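Local coordinates for tRNA threonylcarbamoyladenosine biosynthesis protein TsaB (Pseudomonas aeruginosa, PDB 5BR9) that probably takes part in making the threonylcarbamoyladenosine modification of tRNA, as a TsaB-type member of the KAE1/TsaD family with an ASKHA (actin-like ATPase) fold, at residues Leu12-Thr17 against Asp198-Ala203; Cys22-Leu27 against Gln45-Met50; Leu33-Val38 against Arg52-Glu57; Val65-Phe70 against Pro97-Ser102. All blocks are in the same frame, centred on the assembly; numbering follows the deposited sequence. Where two conformers were deposited one is given.

Interaction 1 (Leu12-Thr17 against Asp198-Ala203); sequences LLALDT and DLLSLA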
loop_
_atom_site.group_PDB
_atom_site.type_symbol
_atom_site.label_atom_id
_atom_site.label_comp_id
_atom_site.label_asym_id
_atom_site.label_seq_id
_atom_site.Cartn_x
_atom_site.Cartn_y
_atom_site.Cartn_z
ATOM N N LEU A 12 -16.200 6.255 -13.878
ATOM C CA LEU A 12 -15.059 6.538 -12.996
ATOM C C LEU A 12 -15.275 6.001 -11.595
ATOM O O LEU A 12 -16.341 6.180 -11.007
ATOM C CB LEU A 12 -14.784 8.050 -12.905
ATOM C CG LEU A 12 -14.429 8.804 -14.181
ATOM C CD1 LEU A 12 -14.270 10.306 -13.891
ATOM C CD2 LEU A 12 -13.155 8.217 -14.839
ATOM N N LEU A 13 -14.226 5.399 -11.050
ATOM C CA LEU A 13 -14.235 4.875 -9.685
ATOM C C LEU A 13 -13.344 5.772 -8.817
ATOM O O LEU A 13 -12.224 6.134 -9.213
ATOM C CB LEU A 13 -13.733 3.408 -9.660
ATOM C CG LEU A 13 -13.679 2.676 -8.317
ATOM C CD1 LEU A 13 -15.095 2.518 -7.747
ATOM C CD2 LEU A 13 -12.982 1.312 -8.438
ATOM N N ALA A 14 -13.850 6.138 -7.645
ATOM C CA ALA A 14 -13.124 7.007 -6.735
ATOM C C ALA A 14 -13.064 6.399 -5.342
ATOM O O ALA A 14 -14.021 5.767 -4.897
ATOM C CB ALA A 14 -13.770 8.383 -6.675
ATOM N N LEU A 15 -11.920 6.527 -4.684
ATOM C CA LEU A 15 -11.798 6.060 -3.310
ATOM C C LEU A 15 -10.887 6.953 -2.459
ATOM O O LEU A 15 -9.904 7.520 -2.951
ATOM C CB LEU A 15 -11.354 4.611 -3.274
ATOM C CG LEU A 15 -10.029 4.168 -3.827
ATOM C CD1 LEU A 15 -8.960 4.382 -2.755
ATOM C CD2 LEU A 15 -10.185 2.688 -4.198
ATOM N N ASP A 16 -11.226 7.087 -1.180
ATOM C CA ASP A 16 -10.383 7.841 -0.282
ATOM C C ASP A 16 -10.240 7.140 1.073
ATOM O O ASP A 16 -11.223 6.749 1.694
ATOM C CB ASP A 16 -10.934 9.249 -0.090
ATOM C CG ASP A 16 -9.893 10.188 0.490
ATOM O OD1 ASP A 16 -9.228 10.882 -0.303
ATOM O OD2 ASP A 16 -9.707 10.206 1.722
ATOM N N THR A 17 -8.997 6.998 1.514
ATOM C CA THR A 17 -8.667 6.363 2.785
ATOM C C THR A 17 -7.646 7.173 3.558
ATOM O O THR A 17 -6.924 6.637 4.391
ATOM C CB THR A 17 -8.085 4.948 2.569
ATOM O OG1 THR A 17 -6.958 5.042 1.691
ATOM C CG2 THR A 17 -9.110 4.027 1.947
ATOM N N ASP A 198 -16.822 13.959 -3.588
ATOM C CA ASP A 198 -16.206 15.189 -4.076
ATOM C C ASP A 198 -14.889 14.894 -4.795
ATOM O O ASP A 198 -14.510 15.610 -5.732
ATOM C CB ASP A 198 -16.029 16.163 -2.914
ATOM C CG ASP A 198 -17.339 16.397 -2.181
ATOM O OD1 ASP A 198 -18.251 17.029 -2.772
ATOM O OD2 ASP A 198 -17.479 15.909 -1.038
ATOM N N LEU A 199 -14.222 13.816 -4.383
ATOM C CA LEU A 199 -13.089 13.285 -5.143
ATOM C C LEU A 199 -13.540 12.936 -6.559
ATOM O O LEU A 199 -12.857 13.242 -7.533
ATOM C CB LEU A 199 -12.510 12.050 -4.459
ATOM C CG LEU A 199 -11.553 11.176 -5.281
ATOM C CD1 LEU A 199 -10.351 11.971 -5.689
ATOM C CD2 LEU A 199 -11.114 9.982 -4.446
ATOM N N LEU A 200 -14.712 12.312 -6.652
ATOM C CA LEU A 200 -15.310 11.923 -7.929
ATOM C C LEU A 200 -15.572 13.143 -8.823
ATOM O O LEU A 200 -15.261 13.121 -10.013
ATOM C CB LEU A 200 -16.605 11.140 -7.680
ATOM C CG LEU A 200 -17.276 10.521 -8.900
ATOM C CD1 LEU A 200 -16.375 9.488 -9.568
ATOM C CD2 LEU A 200 -18.610 9.887 -8.494
ATOM N N SER A 201 -16.105 14.218 -8.252
ATOM C CA SER A 201 -16.269 15.473 -8.998
ATOM C C SER A 201 -14.946 15.953 -9.601
ATOM O O SER A 201 -14.853 16.235 -10.811
ATOM C CB SER A 201 -16.838 16.567 -8.093
ATOM O OG SER A 201 -18.090 16.168 -7.565
ATOM N N LEU A 202 -13.919 16.016 -8.761
ATOM C CA LEU A 202 -12.592 16.475 -9.186
ATOM C C LEU A 202 -11.985 15.546 -10.254
ATOM O O LEU A 202 -11.414 16.022 -11.241
ATOM C CB LEU A 202 -11.660 16.601 -7.961
ATOM C CG LEU A 202 -12.081 17.743 -7.018
ATOM C CD1 LEU A 202 -11.311 17.762 -5.672
ATOM C CD2 LEU A 202 -11.913 19.079 -7.732
ATOM N N ALA A 203 -12.134 14.233 -10.068
ATOM C CA ALA A 203 -11.673 13.260 -11.056
ATOM C C ALA A 203 -12.336 13.481 -12.430
ATOM O O ALA A 203 -11.681 13.347 -13.467
ATOM C CB ALA A 203 -11.941 11.852 -10.571
#
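A14 presents its methyl group to the helix at the point where strand and helix backbones come nearest, and two leucines of the helix close on it. L199 comes from the side nearer D16, its CD2 lying 3.8 Å from A14 CB; L200 comes from the side of L12, its CD1 4.0 Å from A14 CB. L200 CD1 is equally far from L12 CB and nearest L12 O, at 3.6 Å, while L199 CD2 extends over the backbone to within 3.1 Å of L15 O. The first torsion of L199 (chi1 165°), with CG anti to the backbone N, directs this branch toward the strand. At the other end L12 CD1 meets the backbone and CB of A203, one helical turn after L199. No hydrogen bond crosses the interface, and all the touching residues are buried.

Further out, I106 of helix 103-115 touches both L199 and D16, whose OD2 is hydrogen-bonded to S18. A25 and L27 of strand 21-28 pack against L200. The opposite face of strand 12-16 carries L13 and L15, which meet helices 43-58 and 77-94. The strand, at the middle of its five-stranded mixed sheet, is thus covered by helices on both faces, with C-terminal helix 196-208 on one of them, an arrangement characteristic of the alpha/beta domains of the ASKHA fold.

Interaction 2 (Cys22-Leu27 against Gln45-Met50); sequences CSVALL and QRLLPM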
loop_
_atom_site.group_PDB
_atom_site.type_symbol
_atom_site.label_atom_id
_atom_site.label_comp_id
_atom_site.label_asym_id
_atom_site.label_seq_id
_atom_site.Cartn_x
_atom_site.Cartn_y
_atom_site.Cartn_z
ATOM N N CYS A 22 -13.469 6.113 5.444
ATOM C CA CYS A 22 -13.220 5.331 4.255
ATOM C C CYS A 22 -14.396 5.533 3.299
ATOM O O CYS A 22 -15.555 5.350 3.676
ATOM C CB CYS A 22 -13.034 3.854 4.604
ATOM S SG CYS A 22 -12.535 2.847 3.194
ATOM N N SER A 23 -14.133 5.950 2.071
ATOM C CA SER A 23 -15.261 6.202 1.191
ATOM C C SER A 23 -14.947 5.868 -0.258
ATOM O O SER A 23 -13.779 5.876 -0.685
ATOM C CB SER A 23 -15.729 7.655 1.324
ATOM O OG SER A 23 -14.751 8.556 0.869
ATOM N N VAL A 24 -16.003 5.520 -0.990
ATOM C CA VAL A 24 -15.887 5.106 -2.375
ATOM C C VAL A 24 -17.012 5.764 -3.162
ATOM O O VAL A 24 -18.095 6.010 -2.643
ATOM C CB VAL A 24 -15.925 3.561 -2.504
ATOM C CG1 VAL A 24 -14.771 2.917 -1.709
ATOM C CG2 VAL A 24 -17.268 3.014 -2.023
ATOM N N ALA A 25 -16.770 6.047 -4.426
ATOM C CA ALA A 25 -17.799 6.692 -5.218
ATOM C C ALA A 25 -17.665 6.218 -6.646
ATOM O O ALA A 25 -16.597 5.757 -7.069
ATOM C CB ALA A 25 -17.702 8.219 -5.116
ATOM N N LEU A 26 -18.770 6.284 -7.372
ATOM C CA LEU A 26 -18.815 5.777 -8.725
ATOM C C LEU A 26 -19.615 6.709 -9.595
ATOM O O LEU A 26 -20.722 7.124 -9.216
ATOM C CB LEU A 26 -19.425 4.380 -8.735
ATOM C CG LEU A 26 -19.564 3.756 -10.117
ATOM C CD1 LEU A 26 -18.195 3.383 -10.637
ATOM C CD2 LEU A 26 -20.435 2.532 -10.034
ATOM N N LEU A 27 -19.048 7.032 -10.757
ATOM C CA LEU A 27 -19.757 7.783 -11.790
ATOM C C LEU A 27 -20.082 6.795 -12.886
ATOM O O LEU A 27 -19.203 6.050 -13.335
ATOM C CB LEU A 27 -18.937 8.955 -12.352
ATOM C CG LEU A 27 -19.548 9.682 -13.564
ATOM C CD1 LEU A 27 -20.765 10.510 -13.166
ATOM C CD2 LEU A 27 -18.530 10.562 -14.306
ATOM N N GLN A 45 -8.964 -3.712 5.377
ATOM C CA GLN A 45 -9.885 -4.828 5.374
ATOM C C GLN A 45 -11.242 -4.419 4.845
ATOM O O GLN A 45 -12.035 -5.271 4.459
ATOM C CB GLN A 45 -10.026 -5.408 6.778
ATOM C CG GLN A 45 -8.731 -5.874 7.378
ATOM C CD GLN A 45 -8.514 -5.261 8.733
ATOM O OE1 GLN A 45 -7.907 -4.192 8.854
ATOM N NE2 GLN A 45 -9.034 -5.915 9.767
ATOM N N ARG A 46 -11.518 -3.120 4.823
ATOM C CA ARG A 46 -12.864 -2.689 4.489
ATOM C C ARG A 46 -12.967 -1.977 3.146
ATOM O O ARG A 46 -14.066 -1.819 2.633
ATOM C CB ARG A 46 -13.420 -1.808 5.605
ATOM C CG ARG A 46 -14.010 -2.627 6.754
ATOM C CD ARG A 46 -15.514 -2.373 6.943
ATOM N NE ARG A 46 -16.239 -2.151 5.686
ATOM C CZ ARG A 46 -16.842 -3.104 4.967
ATOM N NH1 ARG A 46 -16.812 -4.375 5.367
ATOM N NH2 ARG A 46 -17.482 -2.787 3.842
ATOM N N LEU A 47 -11.838 -1.573 2.569
ATOM C CA LEU A 47 -11.860 -0.817 1.322
ATOM C C LEU A 47 -12.417 -1.620 0.141
ATOM O O LEU A 47 -13.347 -1.176 -0.535
ATOM C CB LEU A 47 -10.460 -0.311 0.971
ATOM C CG LEU A 47 -10.401 0.482 -0.337
ATOM C CD1 LEU A 47 -11.321 1.675 -0.229
ATOM C CD2 LEU A 47 -8.975 0.951 -0.618
ATOM N N LEU A 48 -11.841 -2.788 -0.123
ATOM C CA LEU A 48 -12.283 -3.588 -1.263
ATOM C C LEU A 48 -13.720 -4.114 -1.122
ATOM O O LEU A 48 -14.433 -4.197 -2.111
ATOM C CB LEU A 48 -11.317 -4.739 -1.513
ATOM C CG LEU A 48 -9.973 -4.223 -2.050
ATOM C CD1 LEU A 48 -9.023 -5.391 -2.330
ATOM C CD2 LEU A 48 -10.140 -3.321 -3.280
ATOM N N PRO A 49 -14.144 -4.510 0.086
ATOM C CA PRO A 49 -15.574 -4.846 0.128
ATOM C C PRO A 49 -16.491 -3.636 -0.127
ATOM O O PRO A 49 -17.576 -3.802 -0.696
ATOM C CB PRO A 49 -15.771 -5.403 1.548
ATOM C CG PRO A 49 -14.411 -5.896 1.955
ATOM C CD PRO A 49 -13.426 -4.966 1.293
ATOM N N MET A 50 -16.081 -2.440 0.284
ATOM C CA MET A 50 -16.896 -1.264 -0.017
ATOM C C MET A 50 -17.008 -1.074 -1.529
ATOM O O MET A 50 -18.070 -0.712 -2.039
ATOM C CB MET A 50 -16.332 -0.012 0.639
ATOM C CG MET A 50 -16.682 0.110 2.115
ATOM S SD MET A 50 -16.130 1.672 2.842
ATOM C CE MET A 50 -16.911 2.811 1.726
#
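Sulfur and methyl contacts join C22 and V24 to L47 and M50; no hydrogen bond links the two segments. The sulfur of C22 touches both helix residues, with its SG 3.8 Å from M50 SD and equally close to L47 CD1. The first is a van der Waals contact between thiol and thioether sulfurs.

Methyl packing continues at V24, whose CG1 touches L47 CD1 and M50 CE, each at 4.0 Å, while CG2 lies 3.8 Å from M50 CE. M50 leaves the helix with an extended chi2 and then bends at its last torsion (chi3 55°), which brings the terminal methyl against the strand, beside S23 CA and between C22 O and V24 CG2. The approach to the backbone is close, with CE 3.5 Å from C22 O.

The strand and helix axes run nearly parallel, 19° apart, at 8.6 Å. S23 points away from this helix and its OG is hydrogen-bonded to the backbone N of A196. L15 of strand 12-16 touches both V24 and L47, and L54 of helix 43-58 continues the packing on V24. L48 and P49 pack against F92 and E216 of the second subunit, placing the helix between its own sheet and the dimer partner.

Interaction 3 (Leu33-Val38 against Arg52-Glu57); sequences LSHYEV and RDLLDE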
loop_
_atom_site.group_PDB
_atom_site.type_symbol
_atom_site.label_atom_id
_atom_site.label_comp_id
_atom_site.label_asym_id
_atom_site.label_seq_id
_atom_site.Cartn_x
_atom_site.Cartn_y
_atom_site.Cartn_z
ATOM N N LEU A 33 -22.738 7.881 -7.352
ATOM C CA LEU A 33 -23.160 7.020 -6.251
ATOM C C LEU A 33 -21.988 6.918 -5.266
ATOM O O LEU A 33 -20.848 6.733 -5.690
ATOM C CB LEU A 33 -23.559 5.645 -6.778
ATOM C CG LEU A 33 -24.272 4.739 -5.790
ATOM C CD1 LEU A 33 -25.667 5.280 -5.533
ATOM C CD2 LEU A 33 -24.322 3.320 -6.307
ATOM N N SER A 34 -22.232 7.063 -3.967
ATOM C CA SER A 34 -21.124 7.002 -3.016
ATOM C C SER A 34 -21.513 6.328 -1.717
ATOM O O SER A 34 -22.696 6.215 -1.396
ATOM C CB SER A 34 -20.567 8.405 -2.710
ATOM O OG SER A 34 -21.509 9.210 -2.014
ATOM N N HIS A 35 -20.494 5.868 -0.993
ATOM C CA HIS A 35 -20.691 5.352 0.353
ATOM C C HIS A 35 -19.506 5.741 1.231
ATOM O O HIS A 35 -18.361 5.818 0.779
ATOM C CB HIS A 35 -20.912 3.837 0.333
ATOM C CG HIS A 35 -22.263 3.438 -0.191
ATOM N ND1 HIS A 35 -23.424 3.605 0.535
ATOM C CD2 HIS A 35 -22.636 2.905 -1.379
ATOM C CE1 HIS A 35 -24.451 3.182 -0.180
ATOM N NE2 HIS A 35 -24.000 2.758 -1.347
ATOM N N TYR A 36 -19.812 6.014 2.492
ATOM C CA TYR A 36 -18.882 6.657 3.405
ATOM C C TYR A 36 -19.002 6.018 4.799
ATOM O O TYR A 36 -20.099 5.884 5.328
ATOM C CB TYR A 36 -19.202 8.164 3.421
ATOM C CG TYR A 36 -18.401 9.091 4.317
ATOM C CD1 TYR A 36 -17.394 9.903 3.787
ATOM C CD2 TYR A 36 -18.702 9.222 5.669
ATOM C CE1 TYR A 36 -16.678 10.792 4.593
ATOM C CE2 TYR A 36 -17.986 10.106 6.486
ATOM C CZ TYR A 36 -16.979 10.889 5.945
ATOM O OH TYR A 36 -16.281 11.769 6.752
ATOM N N GLU A 37 -17.877 5.600 5.377
ATOM C CA GLU A 37 -17.883 5.024 6.725
ATOM C C GLU A 37 -16.711 5.540 7.559
ATOM O O GLU A 37 -15.603 5.673 7.048
ATOM C CB GLU A 37 -17.817 3.496 6.667
ATOM C CG GLU A 37 -19.066 2.817 6.152
ATOM C CD GLU A 37 -18.918 1.302 6.082
ATOM O OE1 GLU A 37 -18.042 0.736 6.778
ATOM O OE2 GLU A 37 -19.677 0.680 5.313
ATOM N N VAL A 38 -16.944 5.816 8.842
ATOM C CA VAL A 38 -15.822 6.088 9.734
ATOM C C VAL A 38 -15.410 4.765 10.374
ATOM O O VAL A 38 -16.186 4.139 11.088
ATOM C CB VAL A 38 -16.145 7.185 10.793
ATOM C CG1 VAL A 38 -16.397 8.525 10.109
ATOM C CG2 VAL A 38 -17.325 6.809 11.645
ATOM N N ARG A 52 -16.669 -3.513 -3.893
ATOM C CA ARG A 52 -17.489 -4.583 -4.445
ATOM C C ARG A 52 -18.965 -4.215 -4.278
ATOM O O ARG A 52 -19.744 -4.298 -5.228
ATOM C CB ARG A 52 -17.150 -5.922 -3.767
ATOM C CG ARG A 52 -18.032 -7.130 -4.115
ATOM C CD ARG A 52 -18.290 -7.301 -5.617
ATOM N NE ARG A 52 -17.088 -7.243 -6.447
ATOM C CZ ARG A 52 -17.117 -7.012 -7.754
ATOM N NH1 ARG A 52 -18.283 -6.820 -8.344
ATOM N NH2 ARG A 52 -15.996 -6.965 -8.462
ATOM N N ASP A 53 -19.332 -3.786 -3.072
ATOM C CA ASP A 53 -20.725 -3.440 -2.768
ATOM C C ASP A 53 -21.241 -2.290 -3.627
ATOM O O ASP A 53 -22.390 -2.310 -4.078
ATOM C CB ASP A 53 -20.885 -3.073 -1.287
ATOM C CG ASP A 53 -20.792 -4.279 -0.360
ATOM O OD1 ASP A 53 -20.753 -5.434 -0.847
ATOM O OD2 ASP A 53 -20.742 -4.059 0.870
ATOM N N LEU A 54 -20.399 -1.284 -3.828
ATOM C CA LEU A 54 -20.779 -0.116 -4.610
ATOM C C LEU A 54 -21.018 -0.521 -6.067
ATOM O O LEU A 54 -22.051 -0.192 -6.665
ATOM C CB LEU A 54 -19.701 0.960 -4.533
ATOM C CG LEU A 54 -20.004 2.273 -5.263
ATOM C CD1 LEU A 54 -21.109 3.029 -4.556
ATOM C CD2 LEU A 54 -18.763 3.148 -5.375
ATOM N N LEU A 55 -20.057 -1.242 -6.631
ATOM C CA LEU A 55 -20.189 -1.721 -7.998
ATOM C C LEU A 55 -21.413 -2.614 -8.100
ATOM O O LEU A 55 -22.203 -2.488 -9.031
ATOM C CB LEU A 55 -18.950 -2.487 -8.440
ATOM C CG LEU A 55 -17.669 -1.686 -8.622
ATOM C CD1 LEU A 55 -16.553 -2.673 -8.887
ATOM C CD2 LEU A 55 -17.810 -0.724 -9.776
ATOM N N ASP A 56 -21.604 -3.478 -7.115
ATOM C CA ASP A 56 -22.740 -4.398 -7.171
ATOM C C ASP A 56 -24.075 -3.670 -7.047
ATOM O O ASP A 56 -25.024 -4.015 -7.738
ATOM C CB ASP A 56 -22.613 -5.481 -6.097
ATOM C CG ASP A 56 -21.591 -6.547 -6.470
ATOM O OD1 ASP A 56 -20.922 -6.407 -7.534
ATOM O OD2 ASP A 56 -21.470 -7.532 -5.710
ATOM N N GLU A 57 -24.138 -2.647 -6.201
ATOM C CA GLU A 57 -25.370 -1.878 -6.023
ATOM C C GLU A 57 -25.761 -1.138 -7.308
ATOM O O GLU A 57 -26.941 -0.998 -7.620
ATOM C CB GLU A 57 -25.218 -0.881 -4.870
ATOM C CG GLU A 57 -26.392 0.093 -4.707
ATOM C CD GLU A 57 -26.154 1.156 -3.629
ATOM O OE1 GLU A 57 -25.012 1.272 -3.123
ATOM O OE2 GLU A 57 -27.117 1.880 -3.292
#
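H35 has its ring carbon CG anti to the carbonyl carbon (chi1 -73°), whereas E57 has CG anti to the backbone N (chi1 173°) and is extended beyond it; from facing backbones, the two side chains reach toward each other from opposite directions. They meet in a histidine-carboxylate hydrogen bond from H35 NE2 to E57 OE1, modelled at 2.5 Å, a short length that is doubtful because H35 was deposited in two conformers. In this model the acceptor lies at the ring edge, close to the imidazole plane, and offers its syn lone pair, while the ring and carboxylate planes are turned 32° apart.

Beside the ring lies L54, its CD1 at the edge next to H35 CD2 and 3.7 Å from L33 CD2. The same L33 methyl is 3.8 Å from E57 OE1, so L33 flanks the carboxylate as well as the leucine.

L54 also packs on L26 of the adjacent strand 21-28. Segments 52-57 and 33-38 run roughly antiparallel at the solvent-facing margin of the domain. The contact is a histidine-carboxylate pair beside two packed leucines, at the edge strand of the helix-covered mixed sheet, consistent with the ASKHA fold.

Interaction 4 (Val65-Phe70 against Pro97-Ser102); sequences VDAIAF and PVLAVS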
loop_
_atom_site.group_PDB
_atom_site.type_symbol
_atom_site.label_atom_id
_atom_site.label_comp_id
_atom_site.label_asym_id
_atom_site.label_seq_id
_atom_site.Cartn_x
_atom_site.Cartn_y
_atom_site.Cartn_z
ATOM N N VAL A 65 -15.067 0.225 -15.797
ATOM C CA VAL A 65 -14.366 1.392 -15.240
ATOM C C VAL A 65 -13.291 1.923 -16.189
ATOM O O VAL A 65 -12.422 1.173 -16.658
ATOM C CB VAL A 65 -13.761 1.044 -13.861
ATOM C CG1 VAL A 65 -12.849 2.158 -13.360
ATOM C CG2 VAL A 65 -14.869 0.732 -12.847
ATOM N N ASP A 66 -13.337 3.230 -16.451
ATOM C CA ASP A 66 -12.410 3.842 -17.395
ATOM C C ASP A 66 -11.111 4.319 -16.741
ATOM O O ASP A 66 -10.045 4.321 -17.369
ATOM C CB ASP A 66 -13.105 5.012 -18.094
ATOM C CG ASP A 66 -14.291 4.559 -18.948
ATOM O OD1 ASP A 66 -14.178 3.496 -19.595
ATOM O OD2 ASP A 66 -15.326 5.262 -18.981
ATOM N N ALA A 67 -11.207 4.729 -15.479
ATOM C CA ALA A 67 -10.061 5.240 -14.741
ATOM C C ALA A 67 -10.363 5.199 -13.242
ATOM O O ALA A 67 -11.533 5.178 -12.835
ATOM C CB ALA A 67 -9.715 6.661 -15.193
ATOM N N ILE A 68 -9.310 5.168 -12.428
ATOM C CA ILE A 68 -9.476 5.095 -10.970
ATOM C C ILE A 68 -8.830 6.295 -10.314
ATOM O O ILE A 68 -7.649 6.573 -10.544
ATOM C CB ILE A 68 -8.890 3.800 -10.401
ATOM C CG1 ILE A 68 -9.437 2.584 -11.160
ATOM C CG2 ILE A 68 -9.232 3.694 -8.935
ATOM C CD1 ILE A 68 -8.757 1.293 -10.810
ATOM N N ALA A 69 -9.618 7.027 -9.533
ATOM C CA ALA A 69 -9.136 8.198 -8.820
ATOM C C ALA A 69 -8.987 7.919 -7.335
ATOM O O ALA A 69 -9.758 7.146 -6.771
ATOM C CB ALA A 69 -10.078 9.360 -9.038
ATOM N N PHE A 70 -8.011 8.562 -6.697
ATOM C CA PHE A 70 -7.819 8.393 -5.262
ATOM C C PHE A 70 -7.248 9.670 -4.629
ATOM O O PHE A 70 -6.564 10.439 -5.302
ATOM C CB PHE A 70 -6.883 7.215 -4.967
ATOM C CG PHE A 70 -5.473 7.433 -5.428
ATOM C CD1 PHE A 70 -4.482 7.814 -4.524
ATOM C CD2 PHE A 70 -5.131 7.266 -6.758
ATOM C CE1 PHE A 70 -3.179 8.022 -4.950
ATOM C CE2 PHE A 70 -3.824 7.472 -7.188
ATOM C CZ PHE A 70 -2.857 7.852 -6.295
ATOM N N PRO A 97 -5.999 3.878 -16.462
ATOM C CA PRO A 97 -5.154 4.892 -15.802
ATOM C C PRO A 97 -5.599 5.287 -14.385
ATOM O O PRO A 97 -6.716 4.967 -13.974
ATOM C CB PRO A 97 -5.222 6.087 -16.774
ATOM C CG PRO A 97 -6.442 5.891 -17.573
ATOM C CD PRO A 97 -6.801 4.430 -17.573
ATOM N N VAL A 98 -4.721 5.953 -13.630
ATOM C CA VAL A 98 -5.096 6.410 -12.295
ATOM C C VAL A 98 -4.991 7.925 -12.242
ATOM O O VAL A 98 -4.180 8.529 -12.937
ATOM C CB VAL A 98 -4.230 5.798 -11.154
ATOM C CG1 VAL A 98 -4.150 4.311 -11.261
ATOM C CG2 VAL A 98 -2.869 6.431 -11.072
ATOM N N LEU A 99 -5.806 8.507 -11.374
ATOM C CA LEU A 99 -5.897 9.941 -11.158
ATOM C C LEU A 99 -5.600 10.286 -9.697
ATOM O O LEU A 99 -6.423 10.049 -8.816
ATOM C CB LEU A 99 -7.298 10.435 -11.530
ATOM C CG LEU A 99 -7.688 10.349 -13.003
ATOM C CD1 LEU A 99 -9.193 10.425 -13.191
ATOM C CD2 LEU A 99 -7.022 11.487 -13.743
ATOM N N ALA A 100 -4.426 10.850 -9.441
ATOM C CA ALA A 100 -4.068 11.278 -8.098
ATOM C C ALA A 100 -4.690 12.660 -7.832
ATOM O O ALA A 100 -4.534 13.580 -8.619
ATOM C CB ALA A 100 -2.565 11.320 -7.939
ATOM N N VAL A 101 -5.426 12.791 -6.736
ATOM C CA VAL A 101 -6.113 14.030 -6.422
ATOM C C VAL A 101 -5.813 14.438 -4.986
ATOM O O VAL A 101 -5.853 13.616 -4.055
ATOM C CB VAL A 101 -7.634 13.899 -6.640
ATOM C CG1 VAL A 101 -8.345 15.168 -6.225
ATOM C CG2 VAL A 101 -7.949 13.557 -8.087
ATOM N N SER A 102 -5.513 15.717 -4.812
ATOM C CA SER A 102 -5.187 16.237 -3.509
ATOM C C SER A 102 -6.357 16.182 -2.550
ATOM O O SER A 102 -7.458 16.586 -2.883
ATOM C CB SER A 102 -4.699 17.692 -3.625
ATOM O OG SER A 102 -4.664 18.272 -2.344
#
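F70 provides the largest bump of this parallel strand pair, its ring leaning across onto the neighbouring strand. Its chi1 of 67° sets the ring between the backbone N and the carbonyl carbon, and from there it fills the hollow between V98 and A100, the two residues on the same face of strand 98-101. A100 CA lies over the ring face, 4.3 Å from the centroid in a CH-pi contact, and A100 CB packs against F70 CZ. V98 CG2 comes instead to the ring edge, 4.1 Å from F70 CE2. The small A100 lets the ring settle close to the backbone.

The other face has gentler relief. The methyl of A69 nestles against L99, CB to CB at 3.9 Å, while L99 CD1 reaches back toward A67 CB. P97 fits its ring beside the start of strand 67-71, with CG near A67 CB and CD 3.3 Å from D66 O. Helix 77-94 packs on I68, F70 and V98, whereas helix 196-208 touches A67, A69, P97 and V101 through W207, A203 and L199.

Four backbone hydrogen bonds hold the strands in register: I68 N to P97 O (3.0 Å), L99 N to I68 O (2.8 Å), F70 N to L99 O and V101 N to F70 O. The chemistry implies a joint specified by main-chain polar bonds and apolar side-chain fit, within a beta-alpha-beta unit in which the N and O of I68 and F70 are paired with strand 98-101 and its flanks, as in a regular parallel sheet.

In the fold
All four contacts belong to one five-stranded mixed sheet, ordered 31-38, 21-28, 12-16, 67-71, 98-101. Interaction 1 lies at its middle and is bonded to both sides: A14 O to A25 N of interaction 2 at 2.8 Å, and L13 O to A69 N of interaction 4 at 2.8 Å. Interactions 2 and 3 share helix 43-58, with centres about 5 Å apart, and their strands join through C22 N and E37 O at 2.7 Å. Interactions 3 and 4 lie toward opposite margins, about 17 Å between centres. Packing of A203 CB on A69 CB, 3.5 Å apart, ties the helix of interaction 1 to interaction 4.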